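Side-chain contacts in glycosyl hydrolase (Bacteroides ovatus, PDB 3QC2), which belongs to the glycosyl hydrolases, in a family of carbohydrate-active proteins whose members fold as five-bladed beta-propellers: residues 39-44 / 115-120; 126-129 / 133-136; 150-153 / 159-162; 202-207 / 212-217. All coordinates share one frame; numbering follows the deposited sequence.

Contact 1: 39-44 / 115-120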
loop_
_atom_site.group_PDB
_atom_site.type_symbol
_atom_site.label_atom_id
_atom_site.label_comp_id
_atom_site.label_asym_id
_atom_site.label_seq_id
_atom_site.Cartn_x
_atom_site.Cartn_y
_atom_site.Cartn_z
ATOM N N CYS A 39 11.981 -14.832 17.384
ATOM C CA CYS A 39 12.225 -13.396 17.337
ATOM C C CYS A 39 13.519 -13.076 18.089
ATOM O O CYS A 39 13.609 -13.326 19.294
ATOM C CB CYS A 39 11.057 -12.634 17.953
ATOM S SG CYS A 39 11.287 -10.871 17.992
ATOM N N PRO A 40 14.525 -12.511 17.379
ATOM C CA PRO A 40 15.817 -12.204 17.999
ATOM C C PRO A 40 15.755 -11.122 19.097
ATOM O O PRO A 40 16.640 -11.079 19.959
ATOM C CB PRO A 40 16.672 -11.732 16.810
ATOM C CG PRO A 40 15.708 -11.256 15.812
ATOM C CD PRO A 40 14.469 -12.060 15.978
ATOM N N LEU A 41 14.728 -10.262 19.053
ATOM C CA LEU A 41 14.549 -9.204 20.055
ATOM C C LEU A 41 13.763 -9.717 21.269
ATOM O O LEU A 41 14.083 -9.370 22.403
ATOM C CB LEU A 41 13.860 -7.979 19.441
ATOM C CG LEU A 41 14.651 -7.245 18.352
ATOM C CD1 LEU A 41 13.855 -6.064 17.823
ATOM C CD2 LEU A 41 16.005 -6.775 18.886
ATOM N N THR A 42 12.736 -10.541 21.023
ATOM C CA THR A 42 11.945 -11.133 22.115
ATOM C C THR A 42 12.738 -12.275 22.801
ATOM O O THR A 42 12.493 -12.586 23.965
ATOM C CB THR A 42 10.603 -11.702 21.607
ATOM O OG1 THR A 42 9.954 -10.746 20.769
ATOM C CG2 THR A 42 9.682 -12.066 22.777
ATOM N N LYS A 43 13.686 -12.881 22.060
ATOM C CA LYS A 43 14.496 -14.028 22.548
ATOM C C LYS A 43 13.611 -15.270 22.799
ATOM O O LYS A 43 13.879 -16.055 23.711
ATOM C CB LYS A 43 15.269 -13.674 23.842
ATOM C CG LYS A 43 16.226 -12.485 23.741
ATOM C CD LYS A 43 17.492 -12.816 22.952
ATOM C CE LYS A 43 18.523 -11.668 23.083
ATOM N NZ LYS A 43 19.862 -12.010 22.514
ATOM N N ASP A 44 12.566 -15.443 21.992
ATOM C CA ASP A 44 11.651 -16.588 22.161
ATOM C C ASP A 44 10.824 -16.824 20.897
ATOM O O ASP A 44 10.686 -15.933 20.078
ATOM C CB ASP A 44 10.707 -16.336 23.359
ATOM C CG ASP A 44 9.982 -17.610 23.831
ATOM O OD1 ASP A 44 10.605 -18.706 23.823
ATOM O OD2 ASP A 44 8.799 -17.501 24.230
ATOM N N LEU A 115 13.807 2.524 16.034
ATOM C CA LEU A 115 12.719 3.035 15.189
ATOM C C LEU A 115 11.658 1.985 14.890
ATOM O O LEU A 115 10.506 2.333 14.617
ATOM C CB LEU A 115 13.278 3.559 13.863
ATOM C CG LEU A 115 14.405 4.567 13.935
ATOM C CD1 LEU A 115 14.778 5.034 12.516
ATOM C CD2 LEU A 115 14.030 5.759 14.824
ATOM N N GLU A 116 12.039 0.701 14.964
ATOM C CA GLU A 116 11.143 -0.406 14.605
ATOM C C GLU A 116 10.632 -1.290 15.749
ATOM O O GLU A 116 9.804 -2.168 15.507
ATOM C CB GLU A 116 11.843 -1.294 13.570
ATOM C CG GLU A 116 12.163 -0.553 12.283
ATOM C CD GLU A 116 12.896 -1.393 11.258
ATOM O OE1 GLU A 116 13.233 -2.583 11.532
ATOM O OE2 GLU A 116 13.130 -0.859 10.168
ATOM N N TRP A 117 11.104 -1.082 16.975
ATOM C CA TRP A 117 10.662 -1.922 18.099
ATOM C C TRP A 117 9.826 -1.107 19.092
ATOM O O TRP A 117 10.215 0.012 19.444
ATOM C CB TRP A 117 11.869 -2.547 18.797
ATOM C CG TRP A 117 11.491 -3.572 19.824
ATOM C CD1 TRP A 117 11.565 -3.448 21.191
ATOM C CD2 TRP A 117 10.955 -4.866 19.567
ATOM N NE1 TRP A 117 11.117 -4.601 21.793
ATOM C CE2 TRP A 117 10.731 -5.485 20.820
ATOM C CE3 TRP A 117 10.639 -5.574 18.393
ATOM C CZ2 TRP A 117 10.211 -6.767 20.932
ATOM C CZ3 TRP A 117 10.124 -6.854 18.509
ATOM C CH2 TRP A 117 9.914 -7.436 19.769
ATOM N N PRO A 118 8.678 -1.668 19.575
ATOM C CA PRO A 118 8.077 -2.984 19.321
ATOM C C PRO A 118 6.920 -3.023 18.283
ATOM O O PRO A 118 6.263 -4.053 18.151
ATOM C CB PRO A 118 7.547 -3.373 20.704
ATOM C CG PRO A 118 7.092 -2.065 21.300
ATOM C CD PRO A 118 7.936 -0.958 20.640
ATOM N N GLY A 119 6.682 -1.929 17.565
ATOM C CA GLY A 119 5.596 -1.888 16.566
ATOM C C GLY A 119 5.916 -2.691 15.301
ATOM O O GLY A 119 5.012 -3.203 14.630
ATOM N N GLY A 120 7.203 -2.774 14.965
ATOM C CA GLY A 120 7.648 -3.539 13.824
ATOM C C GLY A 120 7.657 -2.777 12.524
ATOM O O GLY A 120 7.769 -1.539 12.507
#
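Leu41 packs over one face of the Trp117 indole. Its CB stands almost on the normal of the six-membered ring, 3.9 Å from the centroid and 6° off the perpendicular, a CH-pi contact. CD1 reaches further over the rim of the same face, 3.3 Å from CE3 of Trp117. With CG of Trp117 anti to the backbone N (chi1 -172°), the indole extends towards the 39-44 turn, and CB of Pro118, which follows a cis peptide bond, sits over the opposite face. The ring is thus sandwiched between Leu41 and its own neighbour, and this is the tight part of the contact. Packing is looser at the far end of the ring. There OG1 of the exposed Thr42 comes in at the edge, 3.5 Å from CH2 of Trp117, and SG of Cys39 approaches obliquely at 4.1 Å from the same CH2. This sulfur also accepts the backbone N-H of Thr42 (N to SG 3.4 Å, 161°). Arg85 and Pro107 touch the indole as well. Within 39-44, Lys43 N bonds to Cys39 O and Cys39 N to Asp44 O; Cys39 is thus matched by both Lys43 and Asp44 in a G1 beta bulge at the turn between strands 37-39 and 44-46.

Contact 2: 126-129 / 133-136; sequences IAVT and LYVM
Val128 is rotated about its first side-chain bond until CG1 falls between the backbone N and the carbonyl carbon (chi1 62°), which swings CG2 over the centre of the Tyr134 ring, 3.8 Å from the centroid. Thr129 takes a similar rotation (chi1 65°), and this sets OG1 where it accepts the backbone N-H of Leu133 (OG1 to N 3.0 Å). Thr129 therefore grips Leu133 twice, since its own N-H bonds to Leu133 O at 2.9 Å. Tyr134 and Val128 run alongside each other, pointing the same way, while CG2 of Ile126 meets the Tyr134 ring at its edge, 3.9 Å from CD2. Further along the same face, the selenomethionine Met136 bends at its last torsion (-71°), turning CE to within 3.6 Å of Ile126 CD1. These strands form a beta hairpin, the first half of a four-stranded antiparallel sheet of the kind that makes one blade of a beta-propeller. Within these segments Ala127 and Val135 form a hydrogen-bonded pair: Val135 N bonds to Ala127 O at 2.8 Å, and Ala127 N to Val135 O at 3.1 Å. The side chains of this pair both touch Ile195 on strand 192-198. On the Tyr134 side the phenol hydroxyl bonds to Leu60 O, and Thr59 packs against the ring, tying the hairpin to strand 52-61.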
loop_
_atom_site.group_PDB
_atom_site.type_symbol
_atom_site.label_atom_id
_atom_site.label_comp_id
_atom_site.label_asym_id
_atom_site.label_seq_id
_atom_site.Cartn_x
_atom_site.Cartn_y
_atom_site.Cartn_z
ATOM N N ILE A 126 6.017 -2.166 -2.788
ATOM C CA ILE A 126 7.209 -2.545 -3.521
ATOM C C ILE A 126 7.129 -2.194 -5.004
ATOM O O ILE A 126 6.126 -2.459 -5.663
ATOM C CB ILE A 126 7.485 -4.079 -3.386
ATOM C CG1 ILE A 126 7.764 -4.452 -1.908
ATOM C CG2 ILE A 126 8.667 -4.506 -4.280
ATOM C CD1 ILE A 126 8.031 -5.968 -1.678
ATOM N N ALA A 127 8.195 -1.579 -5.505
ATOM C CA ALA A 127 8.343 -1.252 -6.902
ATOM C C ALA A 127 9.720 -1.780 -7.303
ATOM O O ALA A 127 10.596 -1.956 -6.441
ATOM C CB ALA A 127 8.246 0.238 -7.119
ATOM N N VAL A 128 9.908 -2.054 -8.591
ATOM C CA VAL A 128 11.181 -2.601 -9.079
ATOM C C VAL A 128 11.775 -1.740 -10.176
ATOM O O VAL A 128 11.062 -1.233 -11.019
ATOM C CB VAL A 128 11.012 -4.059 -9.623
ATOM C CG1 VAL A 128 10.062 -4.095 -10.816
ATOM C CG2 VAL A 128 12.403 -4.676 -9.995
ATOM N N THR A 129 13.100 -1.588 -10.153
ATOM C CA THR A 129 13.800 -0.815 -11.170
ATOM C C THR A 129 13.930 -1.634 -12.443
ATOM O O THR A 129 13.614 -2.824 -12.465
ATOM C CB THR A 129 15.250 -0.409 -10.719
ATOM O OG1 THR A 129 16.070 -1.587 -10.550
ATOM C CG2 THR A 129 15.215 0.391 -9.435
ATOM N N LEU A 133 16.155 -4.221 -9.159
ATOM C CA LEU A 133 16.350 -3.803 -7.765
ATOM C C LEU A 133 14.969 -3.494 -7.195
ATOM O O LEU A 133 14.298 -2.566 -7.652
ATOM C CB LEU A 133 17.251 -2.566 -7.647
ATOM C CG LEU A 133 17.539 -2.085 -6.197
ATOM C CD1 LEU A 133 18.321 -3.132 -5.418
ATOM C CD2 LEU A 133 18.284 -0.749 -6.180
ATOM N N TYR A 134 14.536 -4.288 -6.220
ATOM C CA TYR A 134 13.249 -4.077 -5.574
ATOM C C TYR A 134 13.418 -3.054 -4.475
ATOM O O TYR A 134 14.345 -3.162 -3.653
ATOM C CB TYR A 134 12.694 -5.388 -5.026
ATOM C CG TYR A 134 12.346 -6.352 -6.119
ATOM C CD1 TYR A 134 13.280 -7.259 -6.599
ATOM C CD2 TYR A 134 11.088 -6.338 -6.712
ATOM C CE1 TYR A 134 12.969 -8.141 -7.626
ATOM C CE2 TYR A 134 10.769 -7.220 -7.746
ATOM C CZ TYR A 134 11.717 -8.118 -8.190
ATOM O OH TYR A 134 11.408 -8.990 -9.211
ATOM N N VAL A 135 12.540 -2.039 -4.479
ATOM C CA VAL A 135 12.574 -0.972 -3.498
ATOM C C VAL A 135 11.283 -1.010 -2.675
ATOM O O VAL A 135 10.170 -0.854 -3.223
ATOM C CB VAL A 135 12.712 0.408 -4.177
ATOM C CG1 VAL A 135 12.756 1.539 -3.124
ATOM C CG2 VAL A 135 13.963 0.449 -5.064
HETATM N N MSE A 136 11.430 -1.208 -1.362
HETATM C CA MSE A 136 10.297 -1.270 -0.466
HETATM C C MSE A 136 10.150 -0.021 0.359
HETATM O O MSE A 136 11.084 0.396 1.032
HETATM C CB MSE A 136 10.428 -2.451 0.485
HETATM C CG MSE A 136 9.407 -2.431 1.639
HETATM SE SE MSE A 136 9.631 -3.904 2.837
HETATM C CE MSE A 136 9.017 -5.250 1.678
#

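Contact 3: 150-153 / 159-162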
loop_
_atom_site.group_PDB
_atom_site.type_symbol
_atom_site.label_atom_id
_atom_site.label_comp_id
_atom_site.label_asym_id
_atom_site.label_seq_id
_atom_site.Cartn_x
_atom_site.Cartn_y
_atom_site.Cartn_z
ATOM N N VAL A 150 12.932 2.982 3.879
ATOM C CA VAL A 150 13.305 2.279 2.680
ATOM C C VAL A 150 14.109 1.011 2.952
ATOM O O VAL A 150 14.941 0.964 3.868
ATOM C CB VAL A 150 14.150 3.205 1.751
ATOM C CG1 VAL A 150 14.426 2.512 0.410
ATOM C CG2 VAL A 150 13.429 4.529 1.527
ATOM N N ALA A 151 13.840 -0.018 2.141
ATOM C CA ALA A 151 14.566 -1.292 2.187
ATOM C C ALA A 151 14.725 -1.798 0.747
ATOM O O ALA A 151 13.786 -1.733 -0.023
ATOM C CB ALA A 151 13.823 -2.310 3.031
ATOM N N THR A 152 15.917 -2.276 0.384
ATOM C CA THR A 152 16.151 -2.792 -0.981
ATOM C C THR A 152 16.516 -4.263 -0.982
ATOM O O THR A 152 17.071 -4.784 -0.014
ATOM C CB THR A 152 17.254 -2.010 -1.734
ATOM O OG1 THR A 152 18.456 -1.983 -0.948
ATOM C CG2 THR A 152 16.808 -0.601 -2.011
ATOM N N SER A 153 16.208 -4.919 -2.092
ATOM C CA SER A 153 16.471 -6.333 -2.269
ATOM C C SER A 153 16.508 -6.706 -3.730
ATOM O O SER A 153 15.958 -5.990 -4.587
ATOM C CB SER A 153 15.375 -7.140 -1.600
ATOM O OG SER A 153 15.416 -8.493 -2.007
ATOM N N TRP A 159 16.788 -8.517 2.644
ATOM C CA TRP A 159 16.601 -7.054 2.569
ATOM C C TRP A 159 17.672 -6.252 3.271
ATOM O O TRP A 159 18.217 -6.683 4.292
ATOM C CB TRP A 159 15.247 -6.686 3.162
ATOM C CG TRP A 159 14.137 -7.235 2.390
ATOM C CD1 TRP A 159 13.542 -8.440 2.563
ATOM C CD2 TRP A 159 13.482 -6.613 1.278
ATOM N NE1 TRP A 159 12.535 -8.609 1.632
ATOM C CE2 TRP A 159 12.483 -7.500 0.832
ATOM C CE3 TRP A 159 13.640 -5.385 0.621
ATOM C CZ2 TRP A 159 11.645 -7.204 -0.245
ATOM C CZ3 TRP A 159 12.804 -5.089 -0.446
ATOM C CH2 TRP A 159 11.819 -5.998 -0.869
ATOM N N THR A 160 17.970 -5.074 2.709
ATOM C CA THR A 160 18.921 -4.144 3.292
ATOM C C THR A 160 18.133 -2.924 3.756
ATOM O O THR A 160 17.485 -2.269 2.952
ATOM C CB THR A 160 19.972 -3.693 2.284
ATOM O OG1 THR A 160 20.627 -4.833 1.734
ATOM C CG2 THR A 160 21.011 -2.785 2.962
ATOM N N LYS A 161 18.185 -2.641 5.057
ATOM C CA LYS A 161 17.470 -1.512 5.635
ATOM C C LYS A 161 18.314 -0.255 5.510
ATOM O O LYS A 161 19.462 -0.218 5.971
ATOM C CB LYS A 161 17.158 -1.786 7.102
ATOM C CG LYS A 161 16.325 -3.076 7.345
ATOM C CD LYS A 161 16.006 -3.264 8.826
ATOM C CE LYS A 161 15.158 -4.497 9.074
ATOM N NZ LYS A 161 14.760 -4.632 10.515
ATOM N N HIS A 162 17.751 0.778 4.886
ATOM C CA HIS A 162 18.460 2.042 4.685
ATOM C C HIS A 162 17.944 3.163 5.599
ATOM O O HIS A 162 18.442 4.287 5.541
ATOM C CB HIS A 162 18.345 2.474 3.224
ATOM C CG HIS A 162 18.909 1.480 2.256
ATOM N ND1 HIS A 162 20.245 1.448 1.917
ATOM C CD2 HIS A 162 18.314 0.493 1.544
ATOM C CE1 HIS A 162 20.452 0.476 1.043
ATOM N NE2 HIS A 162 19.295 -0.119 0.800
HETATM O O HOH W 1 19.547 -4.272 -1.337
#
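Thr152 and His162 join their side chains at about a right angle, OG1 lying 2.7 Å from NE2 in a hydrogen bond whose proton could belong to either. Two torsions make this possible: Thr152 holds OG1 between its backbone N and carbonyl carbon (chi1 54°), while His162 has CG anti to its carbonyl carbon (chi1 -59°), so that the imidazole leans over the neighbouring strand and presents its edge to the threonine. Thr152 OG1 has a second partner in a water at 2.6 Å, which also makes a weak bond to Thr160 OG1 and so links the two threonines. The backbone supports both residues: Thr152 and Thr160 form a hydrogen-bonded antiparallel pair, with N to O distances of 3.0 Å from Thr152 and 2.9 Å from Thr160, and His162 N adds a bond to Val150 O. This is the beta hairpin of strands 146-153 and 160-164, the latter being the outermost strand of an antiparallel four-stranded sheet, as in a propeller blade. On the face that carries Ala151, the Trp159 indole folds back against Ser153 and Ala151. Ser153 CB lies over the six-membered ring, 3.4 Å from its centroid, and Ala151 O approaches the ring edge near CZ3. The serine hydroxyl itself turns to Leu156 N in the connecting loop. Beside the indole, Ala151 CB is 3.9 Å from Trp159 CE3, and Phe105 meets the indole edge-to-face. Fully extended beyond CB, Lys161 carries its NZ away to Tyr106 O and to a salt bridge with Asp110.

Contact 4: 202-207 / 212-217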
loop_
_atom_site.group_PDB
_atom_site.type_symbol
_atom_site.label_atom_id
_atom_site.label_comp_id
_atom_site.label_asym_id
_atom_site.label_seq_id
_atom_site.Cartn_x
_atom_site.Cartn_y
_atom_site.Cartn_z
ATOM N N TYR A 202 13.860 10.314 -9.599
ATOM C CA TYR A 202 12.850 9.346 -9.228
ATOM C C TYR A 202 11.753 10.145 -8.504
ATOM O O TYR A 202 12.047 11.192 -7.909
ATOM C CB TYR A 202 13.437 8.247 -8.335
ATOM C CG TYR A 202 14.493 7.382 -9.037
ATOM C CD1 TYR A 202 14.115 6.416 -9.972
ATOM C CD2 TYR A 202 15.864 7.530 -8.755
ATOM C CE1 TYR A 202 15.066 5.613 -10.624
ATOM C CE2 TYR A 202 16.835 6.728 -9.398
ATOM C CZ TYR A 202 16.427 5.770 -10.335
ATOM O OH TYR A 202 17.365 4.968 -10.986
ATOM N N PHE A 203 10.506 9.664 -8.561
ATOM C CA PHE A 203 9.366 10.386 -7.968
ATOM C C PHE A 203 8.462 9.475 -7.139
ATOM O O PHE A 203 8.282 8.295 -7.453
ATOM C CB PHE A 203 8.542 11.060 -9.077
ATOM C CG PHE A 203 7.474 11.986 -8.566
ATOM C CD1 PHE A 203 6.209 11.520 -8.292
ATOM C CD2 PHE A 203 7.746 13.341 -8.370
ATOM C CE1 PHE A 203 5.199 12.389 -7.796
ATOM C CE2 PHE A 203 6.748 14.219 -7.878
ATOM C CZ PHE A 203 5.476 13.733 -7.593
HETATM N N MSE A 204 7.868 10.054 -6.095
HETATM C CA MSE A 204 7.009 9.334 -5.199
HETATM C C MSE A 204 5.887 10.212 -4.634
HETATM O O MSE A 204 6.113 11.370 -4.294
HETATM C CB MSE A 204 7.861 8.804 -4.020
HETATM C CG MSE A 204 7.092 8.185 -2.902
HETATM SE SE MSE A 204 8.227 7.507 -1.482
HETATM C CE MSE A 204 8.934 9.162 -0.726
ATOM N N TYR A 205 4.678 9.637 -4.556
ATOM C CA TYR A 205 3.559 10.262 -3.887
ATOM C C TYR A 205 3.536 9.584 -2.537
ATOM O O TYR A 205 3.766 8.377 -2.456
ATOM C CB TYR A 205 2.238 9.973 -4.586
ATOM C CG TYR A 205 2.119 10.517 -5.957
ATOM C CD1 TYR A 205 1.686 11.808 -6.167
ATOM C CD2 TYR A 205 2.414 9.730 -7.071
ATOM C CE1 TYR A 205 1.558 12.318 -7.443
ATOM C CE2 TYR A 205 2.290 10.236 -8.357
ATOM C CZ TYR A 205 1.862 11.526 -8.534
ATOM O OH TYR A 205 1.741 12.043 -9.782
ATOM N N TRP A 206 3.268 10.330 -1.476
ATOM C CA TRP A 206 3.225 9.735 -0.141
ATOM C C TRP A 206 2.297 10.490 0.788
ATOM O O TRP A 206 1.950 11.650 0.524
ATOM C CB TRP A 206 4.632 9.698 0.477
ATOM C CG TRP A 206 5.205 11.073 0.782
ATOM C CD1 TRP A 206 5.909 11.868 -0.065
ATOM C CD2 TRP A 206 5.121 11.784 2.018
ATOM N NE1 TRP A 206 6.262 13.034 0.558
ATOM C CE2 TRP A 206 5.790 13.012 1.838
ATOM C CE3 TRP A 206 4.535 11.510 3.257
ATOM C CZ2 TRP A 206 5.896 13.974 2.861
ATOM C CZ3 TRP A 206 4.636 12.474 4.282
ATOM C CH2 TRP A 206 5.312 13.686 4.069
ATOM N N GLY A 207 1.903 9.829 1.880
ATOM C CA GLY A 207 1.073 10.448 2.907
ATOM C C GLY A 207 -0.210 9.726 3.245
ATOM O O GLY A 207 -0.709 8.883 2.461
ATOM N N PHE A 212 1.151 14.048 -0.459
ATOM C CA PHE A 212 2.342 14.841 -0.633
ATOM C C PHE A 212 3.168 14.201 -1.761
ATOM O O PHE A 212 2.716 13.265 -2.412
ATOM C CB PHE A 212 3.186 14.833 0.657
ATOM C CG PHE A 212 2.473 15.368 1.883
ATOM C CD1 PHE A 212 2.357 16.755 2.098
ATOM C CD2 PHE A 212 1.971 14.496 2.850
ATOM C CE1 PHE A 212 1.716 17.260 3.258
ATOM C CE2 PHE A 212 1.326 14.989 4.021
ATOM C CZ PHE A 212 1.202 16.365 4.223
ATOM N N ALA A 213 4.369 14.710 -1.988
ATOM C CA ALA A 213 5.265 14.130 -2.986
ATOM C C ALA A 213 6.709 14.291 -2.555
ATOM O O ALA A 213 7.019 15.061 -1.626
ATOM C CB ALA A 213 5.041 14.750 -4.339
ATOM N N ALA A 214 7.589 13.548 -3.221
ATOM C CA ALA A 214 9.017 13.578 -2.933
ATOM C C ALA A 214 9.809 13.081 -4.131
ATOM O O ALA A 214 9.283 12.365 -4.979
ATOM C CB ALA A 214 9.326 12.732 -1.707
ATOM N N THR A 215 11.072 13.476 -4.198
ATOM C CA THR A 215 11.945 13.079 -5.288
ATOM C C THR A 215 13.225 12.472 -4.740
ATOM O O THR A 215 13.532 12.622 -3.551
ATOM C CB THR A 215 12.327 14.280 -6.172
ATOM O OG1 THR A 215 13.182 15.168 -5.439
ATOM C CG2 THR A 215 11.073 15.026 -6.655
ATOM N N SER A 216 13.976 11.795 -5.609
ATOM C CA SER A 216 15.243 11.184 -5.213
ATOM C C SER A 216 16.160 10.938 -6.408
ATOM O O SER A 216 15.700 10.775 -7.535
ATOM C CB SER A 216 14.994 9.868 -4.477
ATOM O OG SER A 216 16.206 9.294 -4.030
ATOM N N ASP A 217 17.459 10.931 -6.141
ATOM C CA ASP A 217 18.468 10.654 -7.160
ATOM C C ASP A 217 18.916 9.191 -7.122
ATOM O O ASP A 217 19.426 8.679 -8.111
ATOM C CB ASP A 217 19.689 11.555 -6.947
ATOM C CG ASP A 217 19.390 13.013 -7.224
ATOM O OD1 ASP A 217 18.877 13.320 -8.329
ATOM O OD2 ASP A 217 19.691 13.860 -6.350
#
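Phe212 packs on Trp206, the partner directly across from it. Their six-membered rings form an offset stack, centroids 4.6 Å apart and planes inclined by 27°, and Phe212 CB lies over the indole, 3.4 Å from CE2. With CG of Trp206 between the backbone N and the carbonyl carbon (chi1 67°), the indole lies across strand 212-216 and meets Phe212 with one face. The CA of Gly207 sits at the edge of the Phe212 ring. Next comes Ala213, whose carbonyl O accepts a weak bond from Trp206 NE1 (3.1 Å), while on the other face its methyl group meets Phe203 CZ at 3.4 Å. Phe203 in turn places CE1 over the centre of the Tyr205 ring. Ala214 returns to the tryptophan face: its CB touches Met204 CE, a selenomethionine methyl, at 3.7 Å and also borders the indole, and its carbonyl O stands over one face of the Phe203 ring. Thr215 reaches Phe203 with CG2, 4.1 Å from CD2. At Ser216 the hydroxyl turns away to His221 O and Asp218 N, but the backbone O receives Tyr202 N at 2.8 Å. Asp217 ends the walk with its carbonyl O at the edge of the Tyr202 ring, 3.5 Å from CE2, and its carboxylate in a salt bridge with Lys201. Trp222 of strand 222-224 packs against Tyr202, Met204, Ala214 and Ser216. Strands 201-206 and 212-216 thus form an antiparallel beta hairpin flanked by strands 182-189 and 222-224, consistent with a propeller blade.

In the fold
Contacts 2 and 3 belong to one sheet, their centres about 10 Å apart: strands 134-141 and 146-153 are neighbours in it, with Tyr134 N 2.8 Å from Ser153 O and Met136 N 2.8 Å from Ala151 O, both probably hydrogen-bonded. The Trp159 indole also packs on Met136. Contact 1 lies at the periphery, with its centre about 18 Å from that of contact 3, yet the two are linked by the salt bridge from Glu116 OE1 to Lys161 NZ (2.8 Å). Contact 4 sits in the following sheet, about 14 Å from contact 2 between centres and about 5 Å between nearest atoms. Ile195 bridges that gap, touching Ala127 and Val135 as well as Tyr202.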